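Local atomic coordinates of alcohol dehydrogenase IV (Corynebacterium glutamicum, PDB entry 3IV7), a protein that probably acts as an NAD-dependent dehydrogenase of the iron-containing alcohol dehydrogenase family, with maleylacetate as its likely substrate. Residues V61-D66 against R81-D86; D90-V95 against A106-T111; M41-E46 against I101-A106. All coordinates share one frame; numbering follows the deposited sequence.

Contact 1 of 3, residues V61-D66 against R81-D86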
# COMPACT_ATOMS: atom_id res chain seq x y z
N VAL A 61 -7.00 -12.76 29.27
CA VAL A 61 -5.58 -12.79 29.04
C VAL A 61 -4.97 -13.91 29.85
O VAL A 61 -5.13 -13.96 31.07
CB VAL A 61 -4.95 -11.49 29.45
CG1 VAL A 61 -3.42 -11.62 29.48
CG2 VAL A 61 -5.40 -10.34 28.46
N ALA A 62 -4.27 -14.82 29.16
CA ALA A 62 -3.65 -15.97 29.82
C ALA A 62 -2.37 -15.58 30.55
O ALA A 62 -2.09 -16.07 31.62
CB ALA A 62 -3.35 -17.05 28.79
N ILE A 63 -1.57 -14.73 29.94
CA ILE A 63 -0.29 -14.33 30.51
C ILE A 63 -0.03 -12.85 30.30
O ILE A 63 -0.28 -12.33 29.20
CB ILE A 63 0.91 -15.11 29.84
CG1 ILE A 63 0.91 -16.58 30.26
CG2 ILE A 63 2.24 -14.45 30.21
CD1 ILE A 63 1.28 -16.84 31.77
N TRP A 64 0.44 -12.18 31.35
CA TRP A 64 0.92 -10.79 31.28
C TRP A 64 2.44 -10.84 31.46
O TRP A 64 2.92 -11.32 32.47
CB TRP A 64 0.32 -9.95 32.40
CG TRP A 64 -1.16 -9.97 32.45
CD1 TRP A 64 -1.93 -10.83 33.15
CD2 TRP A 64 -2.04 -9.04 31.84
NE1 TRP A 64 -3.25 -10.52 32.98
CE2 TRP A 64 -3.35 -9.41 32.19
CE3 TRP A 64 -1.85 -7.94 30.99
CZ2 TRP A 64 -4.46 -8.73 31.73
CZ3 TRP A 64 -2.95 -7.25 30.56
CH2 TRP A 64 -4.25 -7.65 30.93
N HIS A 65 3.17 -10.36 30.47
CA HIS A 65 4.61 -10.47 30.48
C HIS A 65 5.21 -9.10 30.42
O HIS A 65 4.97 -8.36 29.46
CB HIS A 65 5.07 -11.32 29.29
CG HIS A 65 6.53 -11.60 29.27
ND1 HIS A 65 7.10 -12.64 29.98
CD2 HIS A 65 7.55 -10.99 28.61
CE1 HIS A 65 8.41 -12.65 29.77
NE2 HIS A 65 8.71 -11.66 28.95
N ASP A 66 5.98 -8.72 31.46
CA ASP A 66 6.54 -7.38 31.52
C ASP A 66 8.05 -7.25 31.35
O ASP A 66 8.57 -6.11 31.38
CB ASP A 66 6.05 -6.61 32.74
CG ASP A 66 6.55 -7.18 34.08
OD1 ASP A 66 7.43 -8.07 34.11
OD2 ASP A 66 6.04 -6.70 35.11
N ARG A 81 10.05 -16.60 24.95
CA ARG A 81 9.62 -17.68 24.05
C ARG A 81 9.17 -18.87 24.87
O ARG A 81 8.20 -19.52 24.52
CB ARG A 81 10.76 -18.11 23.11
CG ARG A 81 11.05 -17.11 22.00
CD ARG A 81 12.47 -17.25 21.47
NE ARG A 81 12.77 -16.28 20.37
CZ ARG A 81 14.00 -16.04 19.90
NH1 ARG A 81 15.05 -16.63 20.43
NH2 ARG A 81 14.17 -15.17 18.91
N ALA A 82 9.89 -19.15 25.95
CA ALA A 82 9.55 -20.26 26.84
C ALA A 82 8.17 -20.05 27.51
O ALA A 82 7.36 -20.97 27.57
CB ALA A 82 10.64 -20.44 27.90
N VAL A 83 7.94 -18.85 28.03
CA VAL A 83 6.62 -18.50 28.60
C VAL A 83 5.50 -18.75 27.56
O VAL A 83 4.49 -19.44 27.86
CB VAL A 83 6.59 -17.02 29.07
CG1 VAL A 83 5.17 -16.58 29.42
CG2 VAL A 83 7.52 -16.83 30.28
N ALA A 84 5.71 -18.26 26.34
CA ALA A 84 4.76 -18.48 25.24
C ALA A 84 4.48 -19.97 25.02
O ALA A 84 3.31 -20.41 25.02
CB ALA A 84 5.30 -17.84 23.92
N THR A 85 5.53 -20.74 24.82
CA THR A 85 5.39 -22.14 24.52
C THR A 85 4.86 -22.96 25.74
O THR A 85 3.97 -23.78 25.58
CB THR A 85 6.72 -22.74 24.02
OG1 THR A 85 7.71 -22.58 25.02
CG2 THR A 85 7.18 -22.06 22.77
N ASP A 86 5.40 -22.71 26.92
CA ASP A 86 4.97 -23.43 28.13
C ASP A 86 3.48 -23.24 28.44
O ASP A 86 2.84 -24.13 28.99
CB ASP A 86 5.77 -22.99 29.36
CG ASP A 86 7.21 -23.47 29.34
OD1 ASP A 86 7.57 -24.28 28.46
OD2 ASP A 86 8.00 -23.01 30.20

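Contact 2 of 3, residues D90-V95 against A106-T111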
# COMPACT_ATOMS: atom_id res chain seq x y z
N ASP A 90 -1.57 -18.70 22.12
CA ASP A 90 -1.97 -18.75 20.74
C ASP A 90 -2.10 -17.37 20.08
O ASP A 90 -2.38 -17.27 18.88
CB ASP A 90 -3.25 -19.60 20.53
CG ASP A 90 -4.50 -18.98 21.14
OD1 ASP A 90 -4.41 -17.93 21.81
OD2 ASP A 90 -5.61 -19.57 20.94
N LEU A 91 -1.87 -16.31 20.84
CA LEU A 91 -1.83 -14.96 20.30
C LEU A 91 -0.92 -14.11 21.15
O LEU A 91 -0.94 -14.20 22.39
CB LEU A 91 -3.23 -14.35 20.26
CG LEU A 91 -3.40 -12.97 19.59
CD1 LEU A 91 -3.10 -13.06 18.12
CD2 LEU A 91 -4.82 -12.44 19.82
N LEU A 92 -0.07 -13.33 20.48
CA LEU A 92 0.77 -12.31 21.13
C LEU A 92 0.12 -10.94 20.95
O LEU A 92 -0.28 -10.58 19.84
CB LEU A 92 2.16 -12.27 20.48
CG LEU A 92 2.98 -13.56 20.50
CD1 LEU A 92 4.28 -13.40 19.73
CD2 LEU A 92 3.23 -13.96 21.91
N VAL A 93 -0.01 -10.19 22.04
CA VAL A 93 -0.50 -8.82 21.96
C VAL A 93 0.54 -7.92 22.64
O VAL A 93 0.90 -8.15 23.77
CB VAL A 93 -1.91 -8.60 22.66
CG1 VAL A 93 -2.35 -7.17 22.47
CG2 VAL A 93 -2.99 -9.59 22.11
N CYS A 94 1.06 -6.92 21.92
CA CYS A 94 2.05 -6.06 22.53
C CYS A 94 1.57 -4.65 22.60
O CYS A 94 1.01 -4.12 21.65
CB CYS A 94 3.40 -6.16 21.80
SG CYS A 94 3.34 -6.00 19.97
N VAL A 95 1.75 -4.03 23.77
CA VAL A 95 1.30 -2.67 23.99
C VAL A 95 2.49 -1.82 24.43
O VAL A 95 3.02 -2.00 25.53
CB VAL A 95 0.25 -2.64 25.07
CG1 VAL A 95 -0.29 -1.19 25.22
CG2 VAL A 95 -0.87 -3.67 24.76
N ALA A 106 10.58 -11.11 18.51
CA ALA A 106 11.55 -12.14 18.85
C ALA A 106 10.84 -13.47 19.15
O ALA A 106 11.30 -14.54 18.72
CB ALA A 106 12.44 -11.70 20.00
N ILE A 107 9.69 -13.41 19.82
CA ILE A 107 8.91 -14.62 20.12
C ILE A 107 8.36 -15.26 18.86
O ILE A 107 8.42 -16.47 18.69
CB ILE A 107 7.73 -14.34 21.08
CG1 ILE A 107 8.23 -13.81 22.42
CG2 ILE A 107 6.94 -15.67 21.34
CD1 ILE A 107 7.10 -13.25 23.34
N ALA A 108 7.82 -14.43 17.96
CA ALA A 108 7.27 -14.93 16.69
C ALA A 108 8.35 -15.60 15.80
O ALA A 108 8.05 -16.50 15.02
CB ALA A 108 6.60 -13.81 15.94
N MSE A 109 9.59 -15.16 15.93
CA MSE A 109 10.68 -15.73 15.11
C MSE A 109 10.77 -17.23 15.25
O MSE A 109 11.05 -17.93 14.27
CB MSE A 109 12.03 -15.14 15.51
CG MSE A 109 12.20 -13.69 15.16
SE MSE A 109 13.87 -12.98 15.94
CE MSE A 109 15.13 -13.95 14.87
N THR A 110 10.61 -17.72 16.48
CA THR A 110 10.75 -19.14 16.74
C THR A 110 9.43 -19.92 16.88
O THR A 110 9.41 -21.10 16.65
CB THR A 110 11.57 -19.38 17.98
OG1 THR A 110 10.93 -18.77 19.11
CG2 THR A 110 12.97 -18.77 17.82
N THR A 111 8.36 -19.24 17.28
CA THR A 111 7.07 -19.89 17.53
C THR A 111 6.08 -19.74 16.37
O THR A 111 5.09 -20.46 16.31
CB THR A 111 6.38 -19.28 18.76
OG1 THR A 111 6.09 -17.90 18.51
CG2 THR A 111 7.27 -19.40 20.01

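Contact 3 of 3, residues M41-E46 against I101-A106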
# COMPACT_ATOMS: atom_id res chain seq x y z
N MSE A 41 -1.38 -13.76 25.22
CA MSE A 41 -0.27 -13.25 25.99
C MSE A 41 -0.12 -11.77 25.69
O MSE A 41 0.08 -11.39 24.53
CB MSE A 41 1.00 -14.00 25.64
CG MSE A 41 2.30 -13.51 26.37
SE MSE A 41 3.77 -14.70 25.86
CE MSE A 41 5.27 -13.92 26.80
N VAL A 42 -0.23 -10.93 26.72
CA VAL A 42 -0.03 -9.49 26.57
C VAL A 42 1.38 -9.12 27.05
O VAL A 42 1.82 -9.51 28.15
CB VAL A 42 -1.08 -8.67 27.35
CG1 VAL A 42 -0.74 -7.21 27.33
CG2 VAL A 42 -2.48 -8.89 26.76
N ILE A 43 2.09 -8.40 26.21
CA ILE A 43 3.47 -8.03 26.47
C ILE A 43 3.51 -6.53 26.60
O ILE A 43 3.11 -5.81 25.68
CB ILE A 43 4.40 -8.48 25.29
CG1 ILE A 43 4.39 -9.98 25.15
CG2 ILE A 43 5.84 -7.95 25.50
CD1 ILE A 43 4.74 -10.48 23.79
N ALA A 44 4.03 -6.05 27.72
CA ALA A 44 4.13 -4.61 27.96
C ALA A 44 5.14 -4.36 29.09
O ALA A 44 5.20 -5.12 30.03
CB ALA A 44 2.73 -4.04 28.36
N GLY A 45 5.96 -3.33 28.96
CA GLY A 45 6.89 -2.97 30.02
C GLY A 45 6.11 -2.47 31.23
O GLY A 45 4.95 -2.04 31.11
N GLU A 46 6.75 -2.56 32.40
CA GLU A 46 6.13 -2.16 33.69
C GLU A 46 5.45 -0.81 33.61
O GLU A 46 4.36 -0.64 34.12
CB GLU A 46 7.20 -2.12 34.78
CG GLU A 46 7.76 -3.50 35.16
CD GLU A 46 9.11 -3.42 35.93
OE1 GLU A 46 9.41 -2.34 36.49
OE2 GLU A 46 9.85 -4.44 35.95
N ILE A 101 7.37 -4.13 21.09
CA ILE A 101 7.07 -4.76 19.82
C ILE A 101 8.24 -5.66 19.43
O ILE A 101 8.05 -6.75 18.88
CB ILE A 101 6.81 -3.71 18.73
CG1 ILE A 101 5.50 -2.93 19.04
CG2 ILE A 101 6.71 -4.39 17.36
CD1 ILE A 101 5.34 -1.59 18.26
N GLY A 102 9.45 -5.22 19.76
CA GLY A 102 10.66 -6.00 19.44
C GLY A 102 10.66 -7.38 20.09
O GLY A 102 11.08 -8.38 19.46
N LEU A 103 10.20 -7.46 21.34
CA LEU A 103 10.15 -8.72 22.05
C LEU A 103 9.07 -9.64 21.47
O LEU A 103 9.28 -10.84 21.33
CB LEU A 103 9.94 -8.50 23.56
CG LEU A 103 9.99 -9.76 24.43
CD1 LEU A 103 11.32 -10.49 24.29
CD2 LEU A 103 9.68 -9.46 25.94
N ALA A 104 7.93 -9.07 21.10
CA ALA A 104 6.87 -9.87 20.49
C ALA A 104 7.41 -10.47 19.21
O ALA A 104 7.21 -11.65 18.94
CB ALA A 104 5.60 -9.00 20.23
N LYS A 105 8.16 -9.68 18.45
CA LYS A 105 8.75 -10.15 17.22
C LYS A 105 9.73 -11.29 17.51
O LYS A 105 9.76 -12.29 16.80
CB LYS A 105 9.47 -9.01 16.49
CG LYS A 105 8.54 -7.99 15.79
CD LYS A 105 9.38 -6.90 15.12
CE LYS A 105 8.59 -6.15 14.05
NZ LYS A 105 9.39 -5.08 13.44
N ALA A 106 10.58 -11.11 18.51
CA ALA A 106 11.55 -12.14 18.85
C ALA A 106 10.84 -13.47 19.15
O ALA A 106 11.30 -14.54 18.72
CB ALA A 106 12.44 -11.70 20.00

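Contact 1 of 3, residues V61-D66 against R81-D86
Side-chain packing of Val83, on helix 74-86, against Ile63 of strand 63-65, with a looser touch on His65, makes a partly buried contact at the edge of the parallel sheet, where this strand is the outermost within the chain. No hydrogen bond crosses it. The two segments bury 123 Å² in all, and Val83 supplies more than half of that. Its CG1, set anti to the backbone N (chi1 169°), lies 3.7 Å from CG2 of Ile63, and the two side chains cross obliquely. The second methyl goes to the histidine instead: Val83 CG2 is 4.2 Å from His65 ND1 and comes to the ring at a slant.

Strand 63-65, helix 74-86 and strand 91-96 form a beta-alpha-beta crossover of the Rossmann-like alpha/beta region, and the sheet order places strand 40-43 between its two strands. The helix consequently packs over that middle strand too, with Val83 also touching Met41. Strand alternation sorts the side chains: Ile63 and His65 point toward the helix, whereas Trp64 points away, to the other side of the sheet, where its ring stacks with that of His53. At the closest pair of backbones, Ile63 CA and Val83 CA stand 8.3 Å apart, a gap bridged by the two branched side chains.

Contact 2 of 3, residues D90-V95 against A106-T111
Leu92 and Ile107 meet obliquely, both branches of the leucine lying against the isoleucine. Leu92 CD1 sits 3.8 Å from Ile107 CB and equally close to its CG2, so it rests at the branch point and not merely on the end of the chain. Leu92 CD2 follows alongside, 4.1 Å from Ile107 CG2 and 4.2 Å from Ile107 CD1. The leucine's placement follows from its chi1 of -59°, which sets CG opposite the carbonyl carbon and beside the backbone N. Past Ile107 the same CD1 skims the helix backbone, 4.1 Å from Ala108 N, while the methyl of Ala108 is a more distant neighbour.

All three touching residues are buried, and no hydrogen bond spans the segments. Within the helix, at its C-terminal turn, Ile107 O accepts from both Thr111 N and Thr111 OG1, the hydroxyl at 2.7 Å and well above the carbonyl plane (52° out of it). That hydroxyl also takes the N-H of Leu113, tying the last turn to the chain that leads on to strand 115-119.

The contact thus lies inside the beta-alpha-beta unit of strand 91-96, helix 98-111 and strand 115-119. Leu92 leans on Met41 and Ile115 of the two flanking strands, and Ile107 also touches Met41 and Ile43 of the sheet and Ala80 and Ala84 of helix 74-86.

Contact 3 of 3, residues M41-E46 against I101-A106
Ile43 uses its two branches on two neighbouring helix residues, and its torsions divide the work. With chi1 at -62°, CG1 lies beside the backbone N and CG2 opposite it; an extended chi2 of 156° then carries CD1 outward to Ala104, while CG2 is left facing Leu103. Leu103 answers with CG opposite its own backbone N (chi1 -175°), which sends the isobutyl group out so that its CD2 lies 4.1 Å from Ile43 CG2. The two side chains cross at about a right angle.

This is helix-on-sheet packing in the Rossmann-like alpha/beta region: helix 98-111, which directly follows strand 91-96, also lies against the adjacent strand 40-43. All three touching residues are buried; the contact covers 123 Å² between the segments and contains no hydrogen bond across them. Ile43 accounts for just over half of that area, with Leu103 and Ala104 sharing nearly all the rest. The short side chain of Ala104 lets the backbones approach closely, Ile43 CA and Ala104 CA being 7.1 Å apart.

Alternation along the strand separates its two faces. Met41 points toward the helix as Ile43 does, although it barely meets this helix segment and touches Ala84 of helix 74-86 and Leu92, whereas Val42 lies against Val61, Trp64 and Val93. Beyond Ile43, Leu103 reaches His65 and Ala80, and Ala104 touches Cys94 on the next strand. Lys105 belongs to another side of the helix, where its NZ is bonded to Ser125 OG, Thr128 OG1 and Val130 O, three oxygens that satisfy the amine of this buried lysine. At the meeting point with Ala104, Ile43 CD1 lies 4.0 Å from CB and just as near to CA, resting on the helix backbone as well as on the methyl.

The three contacts form one continuous layer of helices on one sheet. Centres of contacts 2 and 3 lie about 7 Å apart, those of contacts 1 and 2 about 9 Å, and those of contacts 1 and 3 about 10 Å. Backbone hydrogen bonds probably join the strands: Ile43 N to Val93 O at 2.7 Å, and His65 N to Val42 O at 2.8 Å. On the helix side, Arg81 NE probably donates to Ala106 O, in the helix shared by contacts 2 and 3, at 2.8 Å. Contact 1 is nested within the loop closed by contact 3. The turn between strand 91-96 and helix 98-111 is glycine-rich, consistent with the dinucleotide-binding site of family relatives.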